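Putative mannose-6-phosphate isomerase YvyI (Bacillus subtilis, PDB 1QWR) probably catalyses the zinc-dependent interconversion of D-mannose 6-phosphate and D-fructose 6-phosphate, as a type 1 mannose-6-phosphate isomerase of the cupin clan. Local coordinates at residues S97-P102 with A193-D199; E114-C120 with E186-D192; E131-H136 with T174-C179. All blocks are in the same frame, centred on the assembly; numbering follows the deposited sequence.

Contact 1 (S97-P102 with A193-D199); sequences SIKVHP and ATYRVYD. With ZN (zinc ion), chain E; SO4 (sulfate ion), chain C.
H101 swings its ring beside its own backbone N (chi1 -62°), and T194 turns OG1 the same way (chi1 -61°), so the two side chains run alongside each other with the hydroxyl at the imidazole edge. On that edge ND1 donates to A193 O at 2.8 Å, with the carbonyl oxygen only 14° out of the ring plane. This bond places the proton on ND1 and fixes the ring's rotation, leaving NE2 to bind the zinc ion at 2.5 Å; E119 and H176 are the other protein ligands. The backbones pair antiparallel, with V100 and Y195 exchanging two N-H...O bonds. The other end holds a classic beta bulge, two residues, V197 and Y198, set against the single I98: V197 N reaches I98 O at 2.9 Å and I98 N reaches Y198 O. The methyls I98 CG2 and V197 CG2 press tightly together at 3.5 Å. S97, K99 and R196 gather round a sulfate ion, probably from the crystallisation liquor. S97 OG donates to sulfate O1 at 2.7 Å, K99 NZ to sulfate O4 at 2.9 Å and R196 NE to sulfate O3 at 3.2 Å. R196 is the probable active-site arginine, and the sulfate is consistent with a place for the substrate phosphate. K99 NZ also bonds T96 OG1, while R196 NH1 is held by E211 O. On the face away from K99 and R196, V100 and Y195 pack on helix 214-220, which V197 at the bulge also touches; P102, past the strand end, leans on helix 104-110, and I98 meets W153 of helix 153-156.

Contact 2 (E114-C120 with E186-D192); sequences ELGKTEC and ETQQNSD. With ZN (zinc ion), chain E.
The zinc site of this cupin-clan domain takes its carboxylate ligand from here, where strand 119-126 begins beside the end of strand 182-189. E119 and Q188 form an antiparallel non-hydrogen-bonded pair, their CB atoms 3.4 Å apart; C120 and T187 form the hydrogen-bonded pair next to it, with C120 N giving to T187 O at 2.9 Å. From CG outward E119 is extended and brings OE2 to the zinc ion at 2.5 Å. Its other oxygen, OE1, forms a salt bridge with K117 NZ at 3.2 Å, though the hydrogen bond in it is weak. E186 crosses nearby, its OE2 3.5 Å from E119 OE1 and the carboxylate planes 32° apart; the lysine and W121 NE1, which bonds E186 OE2, probably ease the crowding of negative charge. Beyond the strands, S191 OG donates to L115 O at 2.8 Å from above the carbonyl plane. E114 leaves its backbone with CG anti to N (chi1 -175°) and bends at chi2, so that OE1 accepts D192 N at 2.8 Å on its anti lone pair; H47 NE2 bonds the same oxygen. With an alanine at E114, D192 N and H47 would probably both lose their acceptor, and the turn after strand 182-189 would be held less firmly. Two histidines and a glutamate around one zinc ion, carried on or just beyond antiparallel strands, are typical of the metal site of type 1 phosphomannose isomerases.

Contact 3 (E131-H136 with T174-C179); sequences EIIYGH and TLHALC. With ZN (zinc ion), chain E.
T174 lays its CG2 methyl over the face of the Y134 ring, a CH-pi contact 4.2 Å from the centroid and only 9° off the ring normal. Y134 points its ring out with CG anti to the backbone N (chi1 -172°), and its hydroxyl is held by Y169 O, which steadies the far end of the ring while the methyl covers one face. H176, paired with Y134 across the strands, places its imidazole between its own N and carbonyl carbon (chi1 65°). ND1 donates to T174 O at 2.7 Å, the oxygen lying almost exactly in the ring plane, while NE2 binds the zinc ion at 2.6 Å. That bond to T174 O puts the proton on ND1 and sets how the ring is turned, leaving NE2 for the metal. The strands run antiparallel, and 131-136 is the middle strand of a three-stranded sheet with 157-161 on its other side; in this cupin-clan protein the sheet thus carries a metal ligand on one of its outer strands, 176-178. I133 N meets A177 O at 2.8 Å in a nearly straight bond in the carbonyl plane, and G135 N reaches L175 O at 2.9 Å. On the face away from Y134 and H176, I133 sends CD1 to A177 CB at 3.9 Å and brings CG1 to C179 SG at 3.8 Å. Back on the face of the histidine, I132 CG2 touches L178 CD2, the two chains meeting at a slant. H136 crosses L175 at about a right angle, and a water bound firmly by L175 N bonds H136 ND1 only weakly.

How the contacts relate
From the N terminus the chain passes through 97-102, then 114-120, then 131-136, and comes back in reverse order through 174-179, 186-192 and 193-199. The three loops therefore nest without crossing: contact 3 closes the innermost, contact 2 the next and contact 1 the outermost. Each brings one ligand to the same zinc ion. A probable hydrogen bond from H176 N to K99 O links contacts 1 and 3, joining the two-stranded ribbon to the three-stranded sheet, and another, from K117 N to P102 O, links contacts 1 and 2. Contacts 2 and 3 meet at the metal, where E119 and H176 come together, tying that sheet to strands 119-126 and 182-189.

Contact 1 (S97-P102 with A193-D199)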
# COMPACT_ATOMS: atom_id res chain seq x y z
N SER A 97 14.24 2.97 -5.68
CA SER A 97 14.80 2.39 -6.91
C SER A 97 13.82 2.40 -8.07
O SER A 97 12.60 2.48 -7.87
CB SER A 97 15.25 0.95 -6.64
OG SER A 97 14.13 0.08 -6.44
N ILE A 98 14.34 2.35 -9.30
CA ILE A 98 13.47 2.32 -10.48
C ILE A 98 13.19 0.82 -10.59
O ILE A 98 14.13 0.01 -10.57
CB ILE A 98 14.19 2.86 -11.73
CG1 ILE A 98 14.49 4.35 -11.53
CG2 ILE A 98 13.32 2.69 -12.95
CD1 ILE A 98 15.16 5.02 -12.70
N LYS A 99 11.92 0.46 -10.70
CA LYS A 99 11.58 -0.95 -10.68
C LYS A 99 10.30 -1.32 -11.41
O LYS A 99 9.56 -0.46 -11.88
CB LYS A 99 11.44 -1.37 -9.21
CG LYS A 99 10.51 -0.45 -8.40
CD LYS A 99 10.69 -0.67 -6.89
CE LYS A 99 9.97 0.39 -6.08
NZ LYS A 99 10.87 1.51 -5.68
N VAL A 100 10.05 -2.63 -11.47
CA VAL A 100 8.84 -3.19 -12.07
C VAL A 100 8.43 -4.40 -11.22
O VAL A 100 9.29 -5.14 -10.72
CB VAL A 100 9.07 -3.65 -13.53
CG1 VAL A 100 10.26 -4.57 -13.60
CG2 VAL A 100 7.84 -4.38 -14.06
N HIS A 101 7.12 -4.60 -11.06
CA HIS A 101 6.62 -5.75 -10.31
C HIS A 101 5.98 -6.69 -11.30
O HIS A 101 5.28 -6.24 -12.21
CB HIS A 101 5.53 -5.33 -9.29
CG HIS A 101 6.02 -4.38 -8.26
ND1 HIS A 101 7.00 -4.71 -7.35
CD2 HIS A 101 5.63 -3.11 -7.96
CE1 HIS A 101 7.21 -3.69 -6.54
NE2 HIS A 101 6.39 -2.71 -6.89
N PRO A 102 6.22 -7.99 -11.16
CA PRO A 102 5.63 -8.96 -12.09
C PRO A 102 4.16 -9.20 -11.78
O PRO A 102 3.67 -8.84 -10.69
CB PRO A 102 6.46 -10.21 -11.85
CG PRO A 102 6.73 -10.14 -10.37
CD PRO A 102 7.11 -8.67 -10.19
N ALA A 193 7.52 -9.23 -4.50
CA ALA A 193 8.21 -9.42 -5.78
C ALA A 193 8.56 -8.11 -6.47
O ALA A 193 7.69 -7.40 -7.01
CB ALA A 193 7.36 -10.27 -6.68
N THR A 194 9.86 -7.79 -6.46
CA THR A 194 10.35 -6.55 -7.04
C THR A 194 11.61 -6.74 -7.87
O THR A 194 12.56 -7.34 -7.41
CB THR A 194 10.68 -5.54 -5.93
OG1 THR A 194 9.49 -5.26 -5.19
CG2 THR A 194 11.25 -4.25 -6.52
N TYR A 195 11.60 -6.20 -9.09
CA TYR A 195 12.75 -6.29 -9.98
C TYR A 195 13.28 -4.87 -10.19
O TYR A 195 12.62 -4.05 -10.83
CB TYR A 195 12.36 -6.92 -11.32
CG TYR A 195 11.74 -8.31 -11.20
CD1 TYR A 195 12.23 -9.23 -10.26
CD2 TYR A 195 10.69 -8.71 -12.03
CE1 TYR A 195 11.67 -10.51 -10.15
CE2 TYR A 195 10.13 -9.98 -11.93
CZ TYR A 195 10.62 -10.88 -11.00
OH TYR A 195 10.07 -12.13 -10.90
N ARG A 196 14.46 -4.58 -9.63
CA ARG A 196 15.05 -3.25 -9.76
C ARG A 196 15.91 -3.15 -11.00
O ARG A 196 16.62 -4.09 -11.34
CB ARG A 196 15.96 -2.94 -8.58
CG ARG A 196 15.33 -3.11 -7.24
CD ARG A 196 16.19 -2.44 -6.18
NE ARG A 196 15.63 -2.69 -4.86
CZ ARG A 196 15.97 -3.71 -4.09
NH1 ARG A 196 16.87 -4.59 -4.50
NH2 ARG A 196 15.39 -3.86 -2.91
N VAL A 197 15.86 -2.00 -11.67
CA VAL A 197 16.70 -1.81 -12.84
C VAL A 197 17.77 -0.77 -12.52
O VAL A 197 18.83 -0.76 -13.14
CB VAL A 197 15.90 -1.36 -14.09
CG1 VAL A 197 14.76 -2.35 -14.37
CG2 VAL A 197 15.35 0.04 -13.92
N TYR A 198 17.51 0.08 -11.53
CA TYR A 198 18.46 1.13 -11.16
C TYR A 198 18.23 1.62 -9.74
O TYR A 198 17.09 1.87 -9.35
CB TYR A 198 18.33 2.31 -12.13
CG TYR A 198 19.38 3.38 -11.92
CD1 TYR A 198 20.73 3.05 -11.83
CD2 TYR A 198 19.03 4.73 -11.84
CE1 TYR A 198 21.71 4.04 -11.68
CE2 TYR A 198 20.00 5.73 -11.69
CZ TYR A 198 21.34 5.37 -11.61
OH TYR A 198 22.31 6.33 -11.43
N ASP A 199 19.32 1.78 -8.99
CA ASP A 199 19.22 2.24 -7.60
C ASP A 199 20.22 3.35 -7.28
O ASP A 199 20.71 3.46 -6.15
CB ASP A 199 19.44 1.07 -6.64
CG ASP A 199 19.01 1.39 -5.22
OD1 ASP A 199 18.01 2.12 -5.06
OD2 ASP A 199 19.64 0.91 -4.25
ZN ZN E . 6.41 -0.33 -6.11
S SO4 C . 12.75 -0.22 -3.18
O1 SO4 C . 13.52 0.81 -3.93
O2 SO4 C . 13.23 -0.29 -1.79
O3 SO4 C . 12.88 -1.52 -3.84
O4 SO4 C . 11.33 0.18 -3.17
O HOH W 1 5.79 -1.72 -4.02

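Contact 2 (E114-C120 with E186-D192)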
# COMPACT_ATOMS: atom_id res chain seq x y z
N GLU A 114 4.97 -16.81 -5.42
CA GLU A 114 4.71 -15.48 -4.86
C GLU A 114 3.64 -14.85 -5.76
O GLU A 114 3.60 -15.11 -6.96
CB GLU A 114 5.97 -14.64 -4.94
CG GLU A 114 5.88 -13.29 -4.29
CD GLU A 114 6.14 -13.35 -2.79
OE1 GLU A 114 6.14 -12.30 -2.13
OE2 GLU A 114 6.36 -14.46 -2.29
N LEU A 115 2.76 -14.04 -5.18
CA LEU A 115 1.74 -13.36 -5.97
C LEU A 115 2.39 -12.23 -6.76
O LEU A 115 3.52 -11.82 -6.45
CB LEU A 115 0.67 -12.74 -5.05
CG LEU A 115 -0.26 -13.65 -4.25
CD1 LEU A 115 -1.24 -12.79 -3.44
CD2 LEU A 115 -1.01 -14.57 -5.19
N GLY A 116 1.69 -11.73 -7.77
CA GLY A 116 2.21 -10.60 -8.52
C GLY A 116 2.02 -9.37 -7.63
O GLY A 116 1.51 -9.50 -6.51
N LYS A 117 2.39 -8.18 -8.10
CA LYS A 117 2.22 -7.00 -7.25
C LYS A 117 1.63 -5.76 -7.94
O LYS A 117 2.32 -4.76 -8.17
CB LYS A 117 3.57 -6.64 -6.57
CG LYS A 117 3.53 -5.80 -5.27
CD LYS A 117 4.95 -5.96 -4.60
CE LYS A 117 5.20 -5.19 -3.35
NZ LYS A 117 5.35 -3.75 -3.60
N THR A 118 0.36 -5.86 -8.31
CA THR A 118 -0.34 -4.69 -8.83
C THR A 118 -0.53 -3.89 -7.53
O THR A 118 -0.72 -4.48 -6.46
CB THR A 118 -1.68 -5.11 -9.42
OG1 THR A 118 -1.44 -5.65 -10.73
CG2 THR A 118 -2.65 -3.91 -9.53
N GLU A 119 -0.46 -2.56 -7.60
CA GLU A 119 -0.58 -1.74 -6.40
C GLU A 119 -1.09 -0.35 -6.74
O GLU A 119 -1.35 -0.03 -7.89
CB GLU A 119 0.80 -1.62 -5.74
CG GLU A 119 1.81 -0.98 -6.70
CD GLU A 119 3.20 -0.87 -6.13
OE1 GLU A 119 3.53 -1.62 -5.19
OE2 GLU A 119 3.98 -0.02 -6.62
N CYS A 120 -1.27 0.47 -5.71
CA CYS A 120 -1.72 1.84 -5.93
C CYS A 120 -1.21 2.73 -4.80
O CYS A 120 -0.85 2.26 -3.70
CB CYS A 120 -3.25 1.88 -6.05
SG CYS A 120 -4.09 1.47 -4.49
N GLU A 186 0.26 2.94 0.55
CA GLU A 186 0.35 2.03 -0.58
C GLU A 186 -0.46 0.76 -0.35
O GLU A 186 -0.23 0.04 0.62
CB GLU A 186 1.82 1.66 -0.80
CG GLU A 186 2.13 0.87 -2.06
CD GLU A 186 3.60 0.55 -2.14
OE1 GLU A 186 4.09 -0.16 -1.23
OE2 GLU A 186 4.28 1.02 -3.09
N THR A 187 -1.42 0.50 -1.23
CA THR A 187 -2.23 -0.71 -1.09
C THR A 187 -1.78 -1.61 -2.24
O THR A 187 -1.74 -1.18 -3.37
CB THR A 187 -3.74 -0.38 -1.16
OG1 THR A 187 -4.07 0.52 -0.08
CG2 THR A 187 -4.58 -1.66 -0.98
N GLN A 188 -1.40 -2.85 -1.93
CA GLN A 188 -0.88 -3.73 -2.98
C GLN A 188 -1.29 -5.19 -2.75
O GLN A 188 -1.90 -5.52 -1.73
CB GLN A 188 0.65 -3.60 -2.98
CG GLN A 188 1.33 -4.17 -1.71
CD GLN A 188 2.43 -3.24 -1.17
OE1 GLN A 188 2.16 -2.25 -0.48
NE2 GLN A 188 3.67 -3.56 -1.50
N GLN A 189 -1.01 -6.07 -3.71
CA GLN A 189 -1.30 -7.48 -3.51
C GLN A 189 -0.27 -7.90 -2.47
O GLN A 189 0.78 -7.26 -2.34
CB GLN A 189 -1.05 -8.31 -4.76
CG GLN A 189 -1.97 -7.97 -5.91
CD GLN A 189 -1.72 -8.88 -7.07
OE1 GLN A 189 -2.15 -10.05 -7.08
NE2 GLN A 189 -1.00 -8.38 -8.05
N ASN A 190 -0.56 -9.01 -1.78
CA ASN A 190 0.32 -9.60 -0.75
C ASN A 190 1.53 -10.26 -1.44
O ASN A 190 1.52 -11.45 -1.80
CB ASN A 190 -0.52 -10.61 0.04
CG ASN A 190 0.30 -11.37 1.08
OD1 ASN A 190 1.42 -10.98 1.42
ND2 ASN A 190 -0.28 -12.45 1.59
N SER A 191 2.57 -9.47 -1.66
CA SER A 191 3.72 -9.93 -2.42
C SER A 191 4.90 -9.03 -2.12
O SER A 191 4.70 -7.88 -1.71
CB SER A 191 3.38 -9.85 -3.92
OG SER A 191 4.52 -9.83 -4.77
N ASP A 192 6.12 -9.53 -2.33
CA ASP A 192 7.33 -8.74 -2.13
C ASP A 192 8.18 -8.89 -3.38
O ASP A 192 9.39 -8.71 -3.35
CB ASP A 192 8.09 -9.24 -0.88
CG ASP A 192 9.19 -8.28 -0.43
OD1 ASP A 192 9.05 -7.05 -0.58
OD2 ASP A 192 10.20 -8.79 0.11
ZN ZN E . 6.41 -0.33 -6.11
O HOH W 2 2.72 -13.94 -2.05
O HOH W 3 6.36 -1.54 -1.39
O HOH W 1 5.79 -1.72 -4.02

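Contact 3 (E131-H136 with T174-C179)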
# COMPACT_ATOMS: atom_id res chain seq x y z
N GLU A 131 7.68 14.47 -7.34
CA GLU A 131 7.33 13.76 -8.56
C GLU A 131 7.38 12.26 -8.31
O GLU A 131 7.80 11.78 -7.25
CB GLU A 131 8.36 14.01 -9.67
CG GLU A 131 8.68 15.43 -10.02
CD GLU A 131 9.75 15.47 -11.11
OE1 GLU A 131 10.87 14.96 -10.87
OE2 GLU A 131 9.46 16.00 -12.21
N ILE A 132 6.94 11.52 -9.32
CA ILE A 132 7.02 10.07 -9.32
C ILE A 132 7.45 9.71 -10.75
O ILE A 132 7.27 10.49 -11.68
CB ILE A 132 5.66 9.39 -9.03
CG1 ILE A 132 4.64 9.74 -10.10
CG2 ILE A 132 5.20 9.77 -7.62
CD1 ILE A 132 3.33 8.92 -10.01
N ILE A 133 8.05 8.53 -10.88
CA ILE A 133 8.45 8.01 -12.19
C ILE A 133 7.35 7.00 -12.47
O ILE A 133 7.09 6.12 -11.64
CB ILE A 133 9.81 7.31 -12.11
CG1 ILE A 133 10.90 8.35 -11.84
CG2 ILE A 133 10.10 6.57 -13.42
CD1 ILE A 133 12.24 7.76 -11.45
N TYR A 134 6.70 7.14 -13.62
CA TYR A 134 5.60 6.25 -14.00
C TYR A 134 5.57 6.05 -15.51
O TYR A 134 5.15 6.96 -16.25
CB TYR A 134 4.27 6.88 -13.55
CG TYR A 134 3.05 6.00 -13.71
CD1 TYR A 134 2.51 5.31 -12.62
CD2 TYR A 134 2.40 5.88 -14.95
CE1 TYR A 134 1.36 4.54 -12.76
CE2 TYR A 134 1.25 5.12 -15.09
CZ TYR A 134 0.73 4.45 -13.99
OH TYR A 134 -0.41 3.71 -14.13
N GLY A 135 5.98 4.87 -15.96
CA GLY A 135 5.98 4.58 -17.38
C GLY A 135 7.30 4.93 -18.05
O GLY A 135 8.21 5.46 -17.40
N HIS A 136 7.38 4.67 -19.35
CA HIS A 136 8.60 4.93 -20.10
C HIS A 136 8.30 5.17 -21.58
O HIS A 136 7.16 5.01 -22.02
CB HIS A 136 9.55 3.75 -19.98
CG HIS A 136 9.03 2.51 -20.62
ND1 HIS A 136 8.21 1.61 -19.96
CD2 HIS A 136 9.13 2.06 -21.89
CE1 HIS A 136 7.83 0.67 -20.80
NE2 HIS A 136 8.37 0.92 -21.98
N THR A 174 4.36 -2.23 -14.76
CA THR A 174 4.64 -0.80 -14.92
C THR A 174 5.99 -0.43 -14.36
O THR A 174 6.28 -0.73 -13.20
CB THR A 174 3.57 0.07 -14.18
OG1 THR A 174 2.27 -0.27 -14.67
CG2 THR A 174 3.83 1.56 -14.41
N LEU A 175 6.83 0.21 -15.17
CA LEU A 175 8.15 0.65 -14.71
C LEU A 175 7.85 1.89 -13.88
O LEU A 175 7.15 2.79 -14.34
CB LEU A 175 9.04 1.02 -15.90
CG LEU A 175 10.48 1.34 -15.53
CD1 LEU A 175 11.19 0.10 -14.99
CD2 LEU A 175 11.19 1.88 -16.77
N HIS A 176 8.36 1.94 -12.66
CA HIS A 176 8.04 3.08 -11.81
C HIS A 176 9.01 3.27 -10.65
O HIS A 176 9.95 2.48 -10.45
CB HIS A 176 6.66 2.89 -11.20
CG HIS A 176 6.58 1.71 -10.27
ND1 HIS A 176 6.52 0.41 -10.72
CD2 HIS A 176 6.65 1.64 -8.92
CE1 HIS A 176 6.56 -0.41 -9.69
NE2 HIS A 176 6.65 0.31 -8.59
N ALA A 177 8.76 4.33 -9.89
CA ALA A 177 9.52 4.66 -8.69
C ALA A 177 8.90 5.87 -7.99
O ALA A 177 8.50 6.84 -8.64
CB ALA A 177 10.97 4.96 -9.02
N LEU A 178 8.79 5.78 -6.67
CA LEU A 178 8.32 6.92 -5.91
C LEU A 178 9.60 7.75 -5.74
O LEU A 178 10.70 7.18 -5.63
CB LEU A 178 7.80 6.49 -4.54
CG LEU A 178 6.41 5.84 -4.51
CD1 LEU A 178 6.14 5.28 -3.12
CD2 LEU A 178 5.36 6.88 -4.89
N CYS A 179 9.48 9.07 -5.72
CA CYS A 179 10.65 9.92 -5.58
C CYS A 179 10.67 10.70 -4.26
O CYS A 179 9.64 10.82 -3.57
CB CYS A 179 10.77 10.85 -6.78
SG CYS A 179 11.00 9.92 -8.35
ZN ZN E . 6.41 -0.33 -6.11
O HOH W 4 7.16 10.49 -4.96
O HOH W 5 5.84 1.20 -17.65
O HOH W 1 5.79 -1.72 -4.02